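5-nitroimidazole antibiotic resistance protein (Bacteroides thetaiotaomicron, PDB 2FG9) binds flavin-adenine dinucleotide and is probably an oxidoreductase of the pyridoxamine 5'-phosphate oxidase family, with a putative role in resistance to 5-nitroimidazole antibiotics. Local coordinates at residues 59-63 with 64-68; 129-132 with 133-137. One frame throughout, in Å; residues are numbered along the deposited sequence.

Contact 1. Residues 59-63 with 64-68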
ATOM      1  N   PHE A  59     -21.404   9.722   8.016  1.00 46.44           N
ATOM      2  CA  PHE A  59     -22.075   9.493   9.245  1.00 45.07           C
ATOM      3  C   PHE A  59     -21.107   9.528  10.422  1.00 44.95           C
ATOM      4  O   PHE A  59     -19.858   9.448  10.271  1.00 44.62           O
ATOM      5  CB  PHE A  59     -22.744   8.123   9.210  1.00 46.02           C
ATOM      6  CG  PHE A  59     -21.770   6.989   9.287  1.00 44.56           C
ATOM      7  CD1 PHE A  59     -21.175   6.513   8.151  1.00 48.41           C
ATOM      8  CD2 PHE A  59     -21.389   6.455  10.506  1.00 46.63           C
ATOM      9  CE1 PHE A  59     -20.247   5.507   8.214  1.00 45.77           C
ATOM     10  CE2 PHE A  59     -20.450   5.440  10.589  1.00 45.71           C
ATOM     11  CZ  PHE A  59     -19.872   4.982   9.447  1.00 47.60           C
ATOM     12  N   GLY A  60     -21.712   9.623  11.594  1.00 43.29           N
ATOM     13  CA  GLY A  60     -21.074   9.403  12.832  1.00 43.46           C
ATOM     14  C   GLY A  60     -21.917   8.454  13.636  1.00 44.40           C
ATOM     15  O   GLY A  60     -23.124   8.284  13.407  1.00 43.48           O
ATOM     16  N   TYR A  61     -21.263   7.798  14.576  1.00 45.91           N
ATOM     17  CA  TYR A  61     -21.928   6.852  15.444  1.00 47.01           C
ATOM     18  C   TYR A  61     -21.403   7.036  16.846  1.00 47.96           C
ATOM     19  O   TYR A  61     -20.187   6.949  17.071  1.00 47.27           O
ATOM     20  CB  TYR A  61     -21.684   5.412  14.991  1.00 47.51           C
ATOM     21  CG  TYR A  61     -22.308   4.375  15.900  1.00 47.15           C
ATOM     22  CD1 TYR A  61     -23.663   4.086  15.838  1.00 47.49           C
ATOM     23  CD2 TYR A  61     -21.544   3.719  16.842  1.00 48.06           C
ATOM     24  CE1 TYR A  61     -24.228   3.162  16.701  1.00 49.11           C
ATOM     25  CE2 TYR A  61     -22.097   2.792  17.703  1.00 48.14           C
ATOM     26  CZ  TYR A  61     -23.436   2.518  17.635  1.00 48.32           C
ATOM     27  OH  TYR A  61     -23.971   1.561  18.463  1.00 48.30           O
ATOM     28  N   GLU A  62     -22.311   7.314  17.786  1.00 49.01           N
ATOM     29  CA  GLU A  62     -22.001   7.101  19.186  1.00 50.10           C
ATOM     30  C   GLU A  62     -23.230   6.759  20.011  1.00 50.16           C
ATOM     31  O   GLU A  62     -24.338   7.228  19.739  1.00 49.07           O
ATOM     32  CB  GLU A  62     -21.232   8.291  19.752  1.00 50.68           C
ATOM     33  CG  GLU A  62     -22.053   9.476  20.180  1.00 52.58           C
ATOM     34  CD  GLU A  62     -21.228  10.489  20.972  1.00 52.38           C
ATOM     35  OE1 GLU A  62     -20.002  10.639  20.707  1.00 53.24           O
ATOM     36  OE2 GLU A  62     -21.826  11.139  21.846  1.00 56.13           O
ATOM     37  N   ASN A  63     -23.024   5.886  20.996  1.00 51.19           N
ATOM     38  CA  ASN A  63     -24.061   5.555  21.983  1.00 51.91           C
ATOM     39  C   ASN A  63     -25.372   5.199  21.309  1.00 51.01           C
ATOM     40  O   ASN A  63     -26.367   5.877  21.501  1.00 51.35           O
ATOM     41  CB  ASN A  63     -24.251   6.720  22.976  1.00 51.13           C
ATOM     42  CG  ASN A  63     -23.006   6.947  23.849  1.00 54.95           C
ATOM     43  OD1 ASN A  63     -22.323   5.986  24.234  1.00 57.25           O
ATOM     44  ND2 ASN A  63     -22.706   8.217  24.170  1.00 55.76           N
ATOM     45  N   ASP A  64     -25.316   4.162  20.474  1.00 51.06           N
ATOM     46  CA  ASP A  64     -26.476   3.544  19.779  1.00 49.61           C
ATOM     47  C   ASP A  64     -27.272   4.508  18.925  1.00 48.95           C
ATOM     48  O   ASP A  64     -28.486   4.328  18.687  1.00 47.10           O
ATOM     49  CB  ASP A  64     -27.374   2.882  20.789  1.00 50.18           C
ATOM     50  CG  ASP A  64     -26.602   2.011  21.729  1.00 51.31           C
ATOM     51  OD1 ASP A  64     -26.143   0.932  21.295  1.00 54.40           O
ATOM     52  OD2 ASP A  64     -26.410   2.422  22.881  1.00 53.19           O
ATOM     53  N   THR A  65     -26.562   5.507  18.419  1.00 48.01           N
ATOM     54  CA  THR A  65     -27.169   6.567  17.652  1.00 47.66           C
ATOM     55  C   THR A  65     -26.311   6.939  16.453  1.00 47.88           C
ATOM     56  O   THR A  65     -25.074   7.100  16.573  1.00 47.73           O
ATOM     57  CB  THR A  65     -27.377   7.763  18.532  1.00 47.84           C
ATOM     58  OG1 THR A  65     -27.884   7.316  19.789  1.00 46.20           O
ATOM     59  CG2 THR A  65     -28.359   8.724  17.914  1.00 47.67           C
ATOM     60  N   LEU A  66     -26.967   7.035  15.297  1.00 46.97           N
ATOM     61  CA  LEU A  66     -26.320   7.468  14.070  1.00 47.24           C
ATOM     62  C   LEU A  66     -26.717   8.898  13.777  1.00 47.20           C
ATOM     63  O   LEU A  66     -27.864   9.290  14.032  1.00 47.08           O
ATOM     64  CB  LEU A  66     -26.743   6.582  12.886  1.00 47.27           C
ATOM     65  CG  LEU A  66     -26.109   5.199  12.881  1.00 46.73           C
ATOM     66  CD1 LEU A  66     -26.837   4.306  11.895  1.00 46.85           C
ATOM     67  CD2 LEU A  66     -24.688   5.302  12.509  1.00 47.42           C
ATOM     68  N   TYR A  67     -25.766   9.660  13.234  1.00 46.62           N
ATOM     69  CA  TYR A  67     -25.961  11.056  12.869  1.00 46.08           C
ATOM     70  C   TYR A  67     -25.525  11.240  11.425  1.00 46.60           C
ATOM     71  O   TYR A  67     -24.458  10.772  11.020  1.00 45.44           O
ATOM     72  CB  TYR A  67     -25.127  11.977  13.770  1.00 46.57           C
ATOM     73  CG  TYR A  67     -25.470  11.852  15.227  1.00 45.27           C
ATOM     74  CD1 TYR A  67     -26.529  12.558  15.782  1.00 45.23           C
ATOM     75  CD2 TYR A  67     -24.773  10.975  16.026  1.00 45.17           C
ATOM     76  CE1 TYR A  67     -26.861  12.414  17.151  1.00 44.19           C
ATOM     77  CE2 TYR A  67     -25.068  10.836  17.355  1.00 45.66           C
ATOM     78  CZ  TYR A  67     -26.121  11.544  17.915  1.00 45.44           C
ATOM     79  OH  TYR A  67     -26.345  11.356  19.251  1.00 46.10           O
ATOM     80  N   LEU A  68     -26.348  11.939  10.672  1.00 46.68           N
ATOM     81  CA  LEU A  68     -26.070  12.288   9.323  1.00 47.03           C
ATOM     82  C   LEU A  68     -26.431  13.743   9.122  1.00 47.99           C
ATOM     83  O   LEU A  68     -26.949  14.401  10.028  1.00 45.87           O
ATOM     84  CB  LEU A  68     -26.857  11.407   8.374  1.00 47.01           C
ATOM     85  CG  LEU A  68     -26.718   9.901   8.631  1.00 47.88           C
ATOM     86  CD1 LEU A  68     -27.851   9.411   9.418  1.00 50.39           C
ATOM     87  CD2 LEU A  68     -26.630   9.093   7.341  1.00 49.56           C
TER

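Contact 2. Residues 129-132 with 133-137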
ATOM      1  N   LYS A 129     -27.482  20.584  16.985  1.00 47.61           N
ATOM      2  CA  LYS A 129     -27.031  20.368  15.624  1.00 45.55           C
ATOM      3  C   LYS A 129     -25.508  20.406  15.544  1.00 45.45           C
ATOM      4  O   LYS A 129     -24.926  19.574  14.880  1.00 43.98           O
ATOM      5  CB  LYS A 129     -27.617  21.417  14.694  1.00 45.02           C
ATOM      6  CG  LYS A 129     -28.942  21.080  14.107  1.00 42.56           C
ATOM      7  CD  LYS A 129     -29.543  22.277  13.401  1.00 43.02           C
ATOM      8  CE  LYS A 129     -29.867  22.009  11.934  1.00 42.76           C
ATOM      9  NZ  LYS A 129     -30.398  23.205  11.241  1.00 41.17           N
ATOM     10  N   ARG A 130     -24.875  21.364  16.224  1.00 45.77           N
ATOM     11  CA  ARG A 130     -23.409  21.452  16.270  1.00 46.84           C
ATOM     12  C   ARG A 130     -22.763  20.250  16.932  1.00 49.02           C
ATOM     13  O   ARG A 130     -21.707  19.755  16.481  1.00 50.90           O
ATOM     14  CB  ARG A 130     -22.945  22.669  17.064  1.00 45.83           C
ATOM     15  CG  ARG A 130     -23.278  23.987  16.440  1.00 44.73           C
ATOM     16  CD  ARG A 130     -22.400  25.071  17.025  1.00 44.54           C
ATOM     17  NE  ARG A 130     -22.313  26.211  16.142  1.00 42.31           N
ATOM     18  CZ  ARG A 130     -23.254  27.124  16.053  1.00 43.95           C
ATOM     19  NH1 ARG A 130     -24.344  27.042  16.803  1.00 44.76           N
ATOM     20  NH2 ARG A 130     -23.100  28.138  15.229  1.00 44.92           N
ATOM     21  N   HIS A 131     -23.360  19.815  18.033  1.00 51.00           N
ATOM     22  CA  HIS A 131     -22.890  18.645  18.760  1.00 52.07           C
ATOM     23  C   HIS A 131     -22.867  17.432  17.842  1.00 51.19           C
ATOM     24  O   HIS A 131     -21.840  16.751  17.715  1.00 50.87           O
ATOM     25  CB  HIS A 131     -23.795  18.373  19.970  1.00 53.44           C
ATOM     26  CG  HIS A 131     -23.423  17.131  20.716  1.00 58.23           C
ATOM     27  ND1 HIS A 131     -22.190  16.970  21.317  1.00 61.86           N
ATOM     28  CD2 HIS A 131     -24.096  15.968  20.908  1.00 62.98           C
ATOM     29  CE1 HIS A 131     -22.129  15.769  21.868  1.00 63.27           C
ATOM     30  NE2 HIS A 131     -23.276  15.146  21.645  1.00 64.14           N
ATOM     31  N   ALA A 132     -24.003  17.198  17.183  1.00 50.28           N
ATOM     32  CA  ALA A 132     -24.147  16.111  16.245  1.00 49.63           C
ATOM     33  C   ALA A 132     -23.206  16.233  15.061  1.00 49.19           C
ATOM     34  O   ALA A 132     -22.629  15.230  14.613  1.00 48.50           O
ATOM     35  CB  ALA A 132     -25.561  16.045  15.762  1.00 50.32           C
ATOM     36  N   LEU A 133     -23.066  17.446  14.532  1.00 48.76           N
ATOM     37  CA  LEU A 133     -22.142  17.663  13.428  1.00 48.87           C
ATOM     38  C   LEU A 133     -20.731  17.296  13.843  1.00 49.21           C
ATOM     39  O   LEU A 133     -19.985  16.771  13.053  1.00 49.33           O
ATOM     40  CB  LEU A 133     -22.183  19.094  12.918  1.00 48.69           C
ATOM     41  CG  LEU A 133     -23.385  19.466  12.076  1.00 47.54           C
ATOM     42  CD1 LEU A 133     -23.655  20.941  12.100  1.00 46.32           C
ATOM     43  CD2 LEU A 133     -23.194  19.008  10.686  1.00 48.54           C
ATOM     44  N   ASP A 134     -20.405  17.513  15.102  1.00 50.33           N
ATOM     45  CA  ASP A 134     -19.084  17.146  15.634  1.00 51.28           C
ATOM     46  C   ASP A 134     -18.871  15.639  15.654  1.00 50.64           C
ATOM     47  O   ASP A 134     -17.776  15.170  15.367  1.00 49.87           O
ATOM     48  CB  ASP A 134     -18.888  17.687  17.043  1.00 51.57           C
ATOM     49  CG  ASP A 134     -18.460  19.136  17.059  1.00 55.66           C
ATOM     50  OD1 ASP A 134     -18.208  19.720  15.971  1.00 61.80           O
ATOM     51  OD2 ASP A 134     -18.359  19.701  18.174  1.00 59.20           O
ATOM     52  N   ILE A 135     -19.913  14.901  16.020  1.00 50.05           N
ATOM     53  CA  ILE A 135     -19.845  13.441  16.021  1.00 50.00           C
ATOM     54  C   ILE A 135     -19.596  12.954  14.598  1.00 49.17           C
ATOM     55  O   ILE A 135     -18.810  12.030  14.364  1.00 49.57           O
ATOM     56  CB  ILE A 135     -21.114  12.818  16.640  1.00 50.22           C
ATOM     57  CG1 ILE A 135     -21.209  13.237  18.097  1.00 50.18           C
ATOM     58  CG2 ILE A 135     -21.081  11.285  16.559  1.00 50.85           C
ATOM     59  CD1 ILE A 135     -22.569  13.122  18.661  1.00 51.41           C
ATOM     60  N   ILE A 136     -20.232  13.595  13.634  1.00 48.53           N
ATOM     61  CA  ILE A 136     -20.052  13.173  12.247  1.00 48.28           C
ATOM     62  C   ILE A 136     -18.608  13.450  11.796  1.00 48.11           C
ATOM     63  O   ILE A 136     -17.980  12.591  11.193  1.00 47.99           O
ATOM     64  CB  ILE A 136     -21.020  13.867  11.268  1.00 47.55           C
ATOM     65  CG1 ILE A 136     -22.481  13.603  11.642  1.00 48.19           C
ATOM     66  CG2 ILE A 136     -20.732  13.414   9.835  1.00 47.55           C
ATOM     67  CD1 ILE A 136     -23.472  14.406  10.841  1.00 48.04           C
HETATM   68  N   MSE A 137     -18.109  14.668  12.041  1.00 48.70           N
HETATM   69  CA  MSE A 137     -16.776  15.067  11.587  1.00 49.27           C
HETATM   70  C   MSE A 137     -15.693  14.236  12.260  1.00 49.15           C
HETATM   71  O   MSE A 137     -14.716  13.868  11.612  1.00 49.17           O
HETATM   72  CB  MSE A 137     -16.502  16.562  11.845  1.00 50.35           C
HETATM   73  CG  MSE A 137     -17.300  17.563  10.992  1.00 52.25           C
HETATM   74 SE   MSE A 137     -17.612  16.957   9.134  0.75 61.80          SE
HETATM   75  CE  MSE A 137     -15.705  16.472   8.518  1.00 62.73           C
TER

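Contact 1. Residues 59-63 with 64-68
Tyr61 and Leu66 face each other as a non-hydrogen-bonded pair in a tight antiparallel beta hairpin, where strand 52-62 turns back into strand 65-70 of the flavin-binding domain. A type I' turn from Glu62 to Thr65, with Asn63 and Asp64 at its corners, makes the reversal, and the two short strand segments run at 156°. Gly60 and Tyr67 form the hydrogen-bonded pair beyond: Gly60 N to Tyr67 O and Tyr67 N to Gly60 O are both 3.0 Å. Nearer the turn, Glu62 N reaches Thr65 O at 3.0 Å, while the return bond from Thr65 N to Glu62 O is weak. The turn gains a side-chain bond, Thr65 OG1 donating to Asn63 O at 2.7 Å from above the carbonyl plane. OG1 can reach it because it stands beside its own backbone N, at chi1 -43°. Leu66 CD2 meets the edge of the Tyr61 ring, 3.7 Å from CD1, and lies 4.0 Å from Phe59 CD2, a methyl shared by two aromatic side chains. With CG anti to the backbone N (chi1 178°), Tyr61 extends its ring toward the turn, its OH 3.5 Å from Asp64 CA. That hydroxyl is hydrogen-bonded to Glu32, and Asp64 OD1 forms a salt bridge with Lys28, so helix 28-37 grips both the end of the first strand, at Tyr61, and the turn, at Asp64. Strand 156-175 pairs with 64-68 along the edge not used by 59-63, and helix 126-138 packs on Tyr67.

Contact 2. Residues 129-132 with 133-137
Lys129 O accepts a hydrogen bond from Leu133 N at 2.8 Å, the first of four consecutive i to i+4 bonds that join the two segments within alpha helix 126-138. Asp134 N to Arg130 O follows at 2.9 Å, then Ile135 N to His131 O at 3.2 Å, its donor in the carbonyl plane, and Ile136 N to Ala132 O at 3.1 Å; Met137 N continues the series to Leu133 O. Between side chains, the meeting is that of His131 with Ile135, one turn apart. Ile135 CD1 lies 4.1 Å from the centroid of the imidazole, 29° off the ring normal, an off-centre CH-pi contact whose nearest ring atom is NE2, at 3.7 Å from CD1. The histidine CG is anti to its own backbone N (chi1 176°), which carries the ring along the helix to the isoleucine. Leu133 folds back instead over the preceding turn, CG 3.2 Å from Lys129 O, and Asp134 CB lies close to His131 O. The polar ends are held beyond the helix: Lys129 NZ by the carbonyls of Val152 and Val155, Arg130 by Asp149 and Tyr147 O, and Asp134 OD1 by the hydroxyl of Tyr147. Ala132, Leu133, Ile135 and Ile136 pack on strand 65-70. The chemistry is therefore divided: backbone bonds set the helix, apolar groups seat it on the sheet, and charged side chains tie it to the segment around residues 147-155.

In the fold
Contact 1 comes first along the chain and contact 2 later, yet their centres are about 9 Å apart and they touch directly. The face of the 59-68 hairpin that carries Tyr67 forms part of the floor on which helix 126-138 lies: the Tyr67 ring receives Ala132 CB and Ile135 CD1, while Ile136 packs against the backbone of Tyr67 and Leu68. Both contacts belong to the antiparallel beta domain of the pyridoxamine 5'-phosphate oxidase family and lie on the same side of the chain's centre. The side chains of Leu68 and Ile136 approach a bound FAD to about 5 and 6 Å, which places this hairpin-helix junction beside the flavin.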